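Local coordinates for HET-C2 (Podospora anserina, PDB 3KV0), which is a fungal glycolipid transfer protein of the GLTP fold that probably carries glycolipids between membranes, at residues Asn35-Ala40 with Gln87-Leu92; Leu115-Ile120 with Asp134-Ser139. All coordinates share one frame; numbering follows the deposited sequence.

Overall arrangement
Contact 1 (35-40 with 87-92) closes before contact 2 (115-120 with 134-139) opens, so the two follow in series along one chain of the predominantly helical GLTP fold. Their centres lie 25 Å apart, on opposite sides of the chain's centre, and their nearest atoms about 9 Å. Contact 1 ties the starts of helices 39-57 and 89-96 together beside the small antiparallel pair 29-30 and 36-37, whereas contact 2 is a buried crossing of helices 103-122 and 132-142. Helix 103-122 follows 89-96 directly: I89 and L92 touch its early part, F117 and I120 belong to its later part. F42 of helix 39-57 meets I37 and L115, so both helices connect peripheral joint and buried crossing.

Contact 1. Residues Asn35-Ala40 with Gln87-Leu92; sequences NAISTA and QNIQDL
I37 and I89 join two helix starts of the GLTP fold: a single beta bridge, S38 with N88, lies just before helices 39-57 and 89-96. The evidence is the bond from I89 N to I37 O, 2.7 Å, then T39 N to Q87 O at 3.1 Å. The buried side is close-packed. T39 lays its CG2 against L92 CD1 while its OG1 is hydrogen-bonded to S86 O, and I37 CG2 lies 4.1 Å from I89 CG1, with F42 and L198 touching both isoleucines. Q90, its chain bent at chi2 (93°), sets its amide against the backbone of N35 and I37: OE1 takes I37 N on a lone pair at 2.9 Å (N-H...O 172°), and NE2 reaches N35 O from above that carbonyl's plane. A leucine here would probably leave I37 N and N35 O without these mates and residues 35-37 less firmly held. Toward solvent the joint is looser: Q87 starts its side chain away from 35-40, S38 OG is hydrogen-bonded to E41 OE1, and one water joins Q87 O to A40 N. N88, the N-cap of helix 89-96, accepts D91 N at its OD1, 2.9 Å, while A36 CB rests 3.8 Å from N88 CG.

Contact 2. Residues Leu115-Ile120 with Asp134-Ser139; sequences LEFTCI and DSFRGS
F136 and S139, one helical turn apart, carry most of the second helix's side of a crossing with F117 and I120. The short axes approach to 8.7 Å with N-to-C directions 140° apart, so the helices run roughly antiparallel but splayed. D134 opens 134-139, and S135 turns its hydroxyl to E130 and N125. F136 is the first to engage. Its ring edge is directed at the face of F117 in an offset edge-to-face pair, planes at 73°, centroids 5.6 Å apart. F136 CD2 stands 3.6 Å from F117 CZ, which lies in the plane of the F136 ring. F117 reaches this place because its CG is anti to the backbone N (chi1 164°), which carries the ring toward the other helix. R137 NH1 then forms a salt bridge with D134 OD1 at 3.1 Å, within the helix, and its NH2 is hydrogen-bonded to S161 OG. After G138 comes S139, with OG anti to its backbone N and directed at helix 103-122. That hydroxyl donates to F117 O at 2.7 Å, in the carbonyl plane and on a lone pair, giving a buried polar atom a mate within an apolar contact. Around it the packing is close: I120 CB lies 3.4 Å from S139 OG, and F117 CD1 lies 3.5 Å from the same oxygen. M160 of helix 155-161 touches both phenylalanines, L56 of helix 39-57 meets F136, and A121, further along helix 103-122, meets F136 and S139, placing the crossing in the helical interior of the GLTP fold, a two-layer all-alpha arrangement.

Contact 1. Residues Asn35-Ala40 with Gln87-Leu92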
loop_
_atom_site.group_PDB
_atom_site.type_symbol
_atom_site.label_atom_id
_atom_site.label_comp_id
_atom_site.label_asym_id
_atom_site.label_seq_id
_atom_site.Cartn_x
_atom_site.Cartn_y
_atom_site.Cartn_z
ATOM N N ASN A 35 14.329 8.261 -9.685
ATOM C CA ASN A 35 12.930 8.071 -9.326
ATOM C C ASN A 35 12.675 8.280 -7.842
ATOM O O ASN A 35 11.917 7.523 -7.205
ATOM C CB ASN A 35 12.456 6.697 -9.823
ATOM C CG ASN A 35 12.312 6.654 -11.339
ATOM O OD1 ASN A 35 12.437 5.611 -11.965
ATOM N ND2 ASN A 35 12.070 7.796 -11.925
ATOM N N ALA A 36 13.312 9.331 -7.323
ATOM C CA ALA A 36 13.159 9.782 -5.957
ATOM C C ALA A 36 11.681 9.911 -5.657
ATOM O O ALA A 36 10.965 10.643 -6.354
ATOM C CB ALA A 36 13.838 11.126 -5.766
ATOM N N ILE A 37 11.209 9.196 -4.637
ATOM C CA ILE A 37 9.804 9.318 -4.253
ATOM C C ILE A 37 9.682 10.259 -3.060
ATOM O O ILE A 37 10.262 10.019 -1.999
ATOM C CB ILE A 37 9.160 7.931 -3.964
ATOM C CG1 ILE A 37 9.025 7.168 -5.280
ATOM C CG2 ILE A 37 7.756 8.111 -3.315
ATOM C CD1 ILE A 37 8.834 5.666 -5.108
ATOM N N SER A 38 8.905 11.308 -3.230
ATOM C CA SER A 38 8.779 12.319 -2.219
ATOM C C SER A 38 8.075 11.710 -0.999
ATOM O O SER A 38 7.012 11.128 -1.140
ATOM C CB SER A 38 8.006 13.498 -2.789
ATOM O OG SER A 38 8.159 14.616 -1.956
ATOM N N THR A 39 8.697 11.866 0.165
ATOM C CA THR A 39 8.348 11.147 1.391
ATOM C C THR A 39 6.980 11.559 1.900
ATOM O O THR A 39 6.118 10.708 2.135
ATOM C CB THR A 39 9.401 11.402 2.473
ATOM O OG1 THR A 39 10.682 10.931 2.027
ATOM C CG2 THR A 39 9.006 10.745 3.812
ATOM N N ALA A 40 6.747 12.869 2.013
ATOM C CA ALA A 40 5.519 13.354 2.647
ATOM C C ALA A 40 4.253 12.940 1.903
ATOM O O ALA A 40 3.290 12.448 2.495
ATOM C CB ALA A 40 5.574 14.914 2.818
ATOM N N GLN A 87 13.848 13.683 2.689
ATOM C CA GLN A 87 12.882 14.354 1.820
ATOM C C GLN A 87 12.273 13.461 0.737
ATOM O O GLN A 87 11.165 13.724 0.252
ATOM C CB GLN A 87 13.549 15.559 1.139
ATOM C CG GLN A 87 13.329 16.860 1.869
ATOM C CD GLN A 87 13.766 18.057 1.017
ATOM O OE1 GLN A 87 12.940 18.704 0.363
ATOM N NE2 GLN A 87 15.064 18.314 0.989
ATOM N N ASN A 88 13.044 12.469 0.308
ATOM C CA ASN A 88 12.526 11.371 -0.505
ATOM C C ASN A 88 12.880 10.042 0.144
ATOM O O ASN A 88 13.836 9.930 0.953
ATOM C CB ASN A 88 13.038 11.424 -1.937
ATOM C CG ASN A 88 14.529 11.248 -2.023
ATOM O OD1 ASN A 88 15.036 10.122 -2.036
ATOM N ND2 ASN A 88 15.255 12.375 -2.091
ATOM N N ILE A 89 12.104 9.022 -0.218
ATOM C CA ILE A 89 12.140 7.743 0.477
ATOM C C ILE A 89 13.545 7.124 0.369
ATOM O O ILE A 89 14.097 6.656 1.354
ATOM C CB ILE A 89 11.007 6.759 -0.058
ATOM C CG1 ILE A 89 9.613 7.332 0.223
ATOM C CG2 ILE A 89 11.185 5.360 0.520
ATOM C CD1 ILE A 89 9.221 7.366 1.679
ATOM N N GLN A 90 14.114 7.149 -0.827
ATOM C CA GLN A 90 15.435 6.579 -1.073
ATOM C C GLN A 90 16.539 7.242 -0.230
ATOM O O GLN A 90 17.354 6.549 0.383
ATOM C CB GLN A 90 15.770 6.639 -2.566
ATOM C CG GLN A 90 14.891 5.717 -3.431
ATOM C CD GLN A 90 13.666 6.407 -4.003
ATOM O OE1 GLN A 90 13.086 7.309 -3.385
ATOM N NE2 GLN A 90 13.281 5.999 -5.183
ATOM N N ASP A 91 16.544 8.570 -0.156
ATOM C CA ASP A 91 17.495 9.256 0.735
ATOM C C ASP A 91 17.209 8.996 2.197
ATOM O O ASP A 91 18.137 8.808 2.992
ATOM C CB ASP A 91 17.583 10.756 0.449
ATOM C CG ASP A 91 18.395 11.059 -0.816
ATOM O OD1 ASP A 91 19.240 10.222 -1.205
ATOM O OD2 ASP A 91 18.137 12.104 -1.458
ATOM N N LEU A 92 15.931 8.934 2.547
ATOM C CA LEU A 92 15.545 8.652 3.906
ATOM C C LEU A 92 16.198 7.367 4.325
ATOM O O LEU A 92 16.726 7.283 5.426
ATOM C CB LEU A 92 14.020 8.565 4.037
ATOM C CG LEU A 92 13.429 8.406 5.439
ATOM C CD1 LEU A 92 11.964 8.752 5.445
ATOM C CD2 LEU A 92 13.615 6.999 6.021
HETATM O O HOH W 1 8.809 14.949 1.568
#

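Contact 2. Residues Leu115-Ile120 with Asp134-Ser139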
loop_
_atom_site.group_PDB
_atom_site.type_symbol
_atom_site.label_atom_id
_atom_site.label_comp_id
_atom_site.label_asym_id
_atom_site.label_seq_id
_atom_site.Cartn_x
_atom_site.Cartn_y
_atom_site.Cartn_z
ATOM N N LEU A 115 1.288 -2.575 0.450
ATOM C CA LEU A 115 0.833 -1.848 -0.737
ATOM C C LEU A 115 0.717 -2.777 -1.953
ATOM O O LEU A 115 -0.236 -2.713 -2.681
ATOM C CB LEU A 115 1.766 -0.672 -1.053
ATOM C CG LEU A 115 1.805 0.475 -0.052
ATOM C CD1 LEU A 115 2.886 1.472 -0.441
ATOM C CD2 LEU A 115 0.452 1.145 0.083
ATOM N N GLU A 116 1.686 -3.635 -2.165
ATOM C CA GLU A 116 1.647 -4.581 -3.268
ATOM C C GLU A 116 0.547 -5.619 -3.109
ATOM O O GLU A 116 -0.140 -5.947 -4.069
ATOM C CB GLU A 116 3.014 -5.316 -3.423
ATOM C CG GLU A 116 3.063 -6.137 -4.730
ATOM C CD GLU A 116 4.415 -6.834 -4.972
ATOM O OE1 GLU A 116 5.157 -7.025 -4.017
ATOM O OE2 GLU A 116 4.703 -7.203 -6.130
ATOM N N PHE A 117 0.373 -6.155 -1.913
ATOM C CA PHE A 117 -0.779 -6.996 -1.610
ATOM C C PHE A 117 -2.104 -6.328 -2.005
ATOM O O PHE A 117 -2.935 -6.905 -2.685
ATOM C CB PHE A 117 -0.725 -7.291 -0.099
ATOM C CG PHE A 117 -1.979 -7.822 0.484
ATOM C CD1 PHE A 117 -2.531 -9.009 0.032
ATOM C CD2 PHE A 117 -2.593 -7.179 1.571
ATOM C CE1 PHE A 117 -3.686 -9.485 0.580
ATOM C CE2 PHE A 117 -3.738 -7.682 2.107
ATOM C CZ PHE A 117 -4.268 -8.835 1.648
ATOM N N THR A 118 -2.310 -5.083 -1.569
ATOM C CA THR A 118 -3.528 -4.369 -1.911
ATOM C C THR A 118 -3.647 -4.114 -3.401
ATOM O O THR A 118 -4.707 -4.281 -3.983
ATOM C CB THR A 118 -3.581 -3.040 -1.165
ATOM O OG1 THR A 118 -3.388 -3.299 0.230
ATOM C CG2 THR A 118 -4.906 -2.349 -1.375
ATOM N N CYS A 119 -2.559 -3.667 -4.001
ATOM C CA CYS A 119 -2.514 -3.319 -5.438
ATOM C C CYS A 119 -2.831 -4.529 -6.330
ATOM O O CYS A 119 -3.709 -4.463 -7.213
ATOM C CB CYS A 119 -1.142 -2.798 -5.784
ATOM S SG CYS A 119 -1.128 -2.142 -7.533
ATOM N N ILE A 120 -2.179 -5.649 -6.045
ATOM C CA ILE A 120 -2.397 -6.886 -6.844
ATOM C C ILE A 120 -3.824 -7.374 -6.693
ATOM O O ILE A 120 -4.501 -7.761 -7.667
ATOM C CB ILE A 120 -1.406 -7.969 -6.435
ATOM C CG1 ILE A 120 -0.009 -7.590 -6.978
ATOM C CG2 ILE A 120 -1.836 -9.373 -6.994
ATOM C CD1 ILE A 120 1.088 -8.565 -6.631
ATOM N N ASP A 134 -11.237 -14.179 -3.301
ATOM C CA ASP A 134 -10.240 -14.940 -4.053
ATOM C C ASP A 134 -9.129 -14.068 -4.679
ATOM O O ASP A 134 -7.960 -14.475 -4.735
ATOM C CB ASP A 134 -10.941 -15.742 -5.156
ATOM C CG ASP A 134 -11.922 -16.780 -4.587
ATOM O OD1 ASP A 134 -11.524 -17.566 -3.686
ATOM O OD2 ASP A 134 -13.088 -16.776 -5.042
ATOM N N SER A 135 -9.493 -12.880 -5.168
ATOM C CA SER A 135 -8.442 -11.930 -5.627
ATOM C C SER A 135 -7.487 -11.601 -4.461
ATOM O O SER A 135 -6.267 -11.655 -4.605
ATOM C CB SER A 135 -9.050 -10.654 -6.208
ATOM O OG SER A 135 -9.911 -10.895 -7.313
ATOM N N PHE A 136 -8.051 -11.313 -3.284
ATOM C CA PHE A 136 -7.222 -11.096 -2.103
ATOM C C PHE A 136 -6.397 -12.320 -1.705
ATOM O O PHE A 136 -5.197 -12.206 -1.428
ATOM C CB PHE A 136 -8.052 -10.527 -0.941
ATOM C CG PHE A 136 -8.174 -9.041 -0.987
ATOM C CD1 PHE A 136 -9.243 -8.425 -1.600
ATOM C CD2 PHE A 136 -7.168 -8.238 -0.459
ATOM C CE1 PHE A 136 -9.310 -7.017 -1.660
ATOM C CE2 PHE A 136 -7.250 -6.840 -0.504
ATOM C CZ PHE A 136 -8.308 -6.237 -1.132
ATOM N N ARG A 137 -6.998 -13.522 -1.713
ATOM C CA ARG A 137 -6.225 -14.700 -1.364
ATOM C C ARG A 137 -5.061 -14.947 -2.288
ATOM O O ARG A 137 -3.992 -15.306 -1.854
ATOM C CB ARG A 137 -7.084 -15.953 -1.347
ATOM C CG ARG A 137 -7.955 -16.097 -0.132
ATOM C CD ARG A 137 -9.117 -17.075 -0.476
ATOM N NE ARG A 137 -10.050 -17.185 0.636
ATOM C CZ ARG A 137 -11.351 -17.446 0.529
ATOM N NH1 ARG A 137 -11.938 -17.598 -0.652
ATOM N NH2 ARG A 137 -12.081 -17.531 1.632
ATOM N N GLY A 138 -5.265 -14.758 -3.578
ATOM C CA GLY A 138 -4.186 -15.017 -4.508
ATOM C C GLY A 138 -3.084 -13.986 -4.383
ATOM O O GLY A 138 -1.931 -14.306 -4.518
ATOM N N SER A 139 -3.456 -12.725 -4.137
ATOM C CA SER A 139 -2.473 -11.702 -3.828
ATOM C C SER A 139 -1.660 -12.014 -2.574
ATOM O O SER A 139 -0.448 -11.862 -2.546
ATOM C CB SER A 139 -3.146 -10.307 -3.654
ATOM O OG SER A 139 -2.098 -9.380 -3.452
#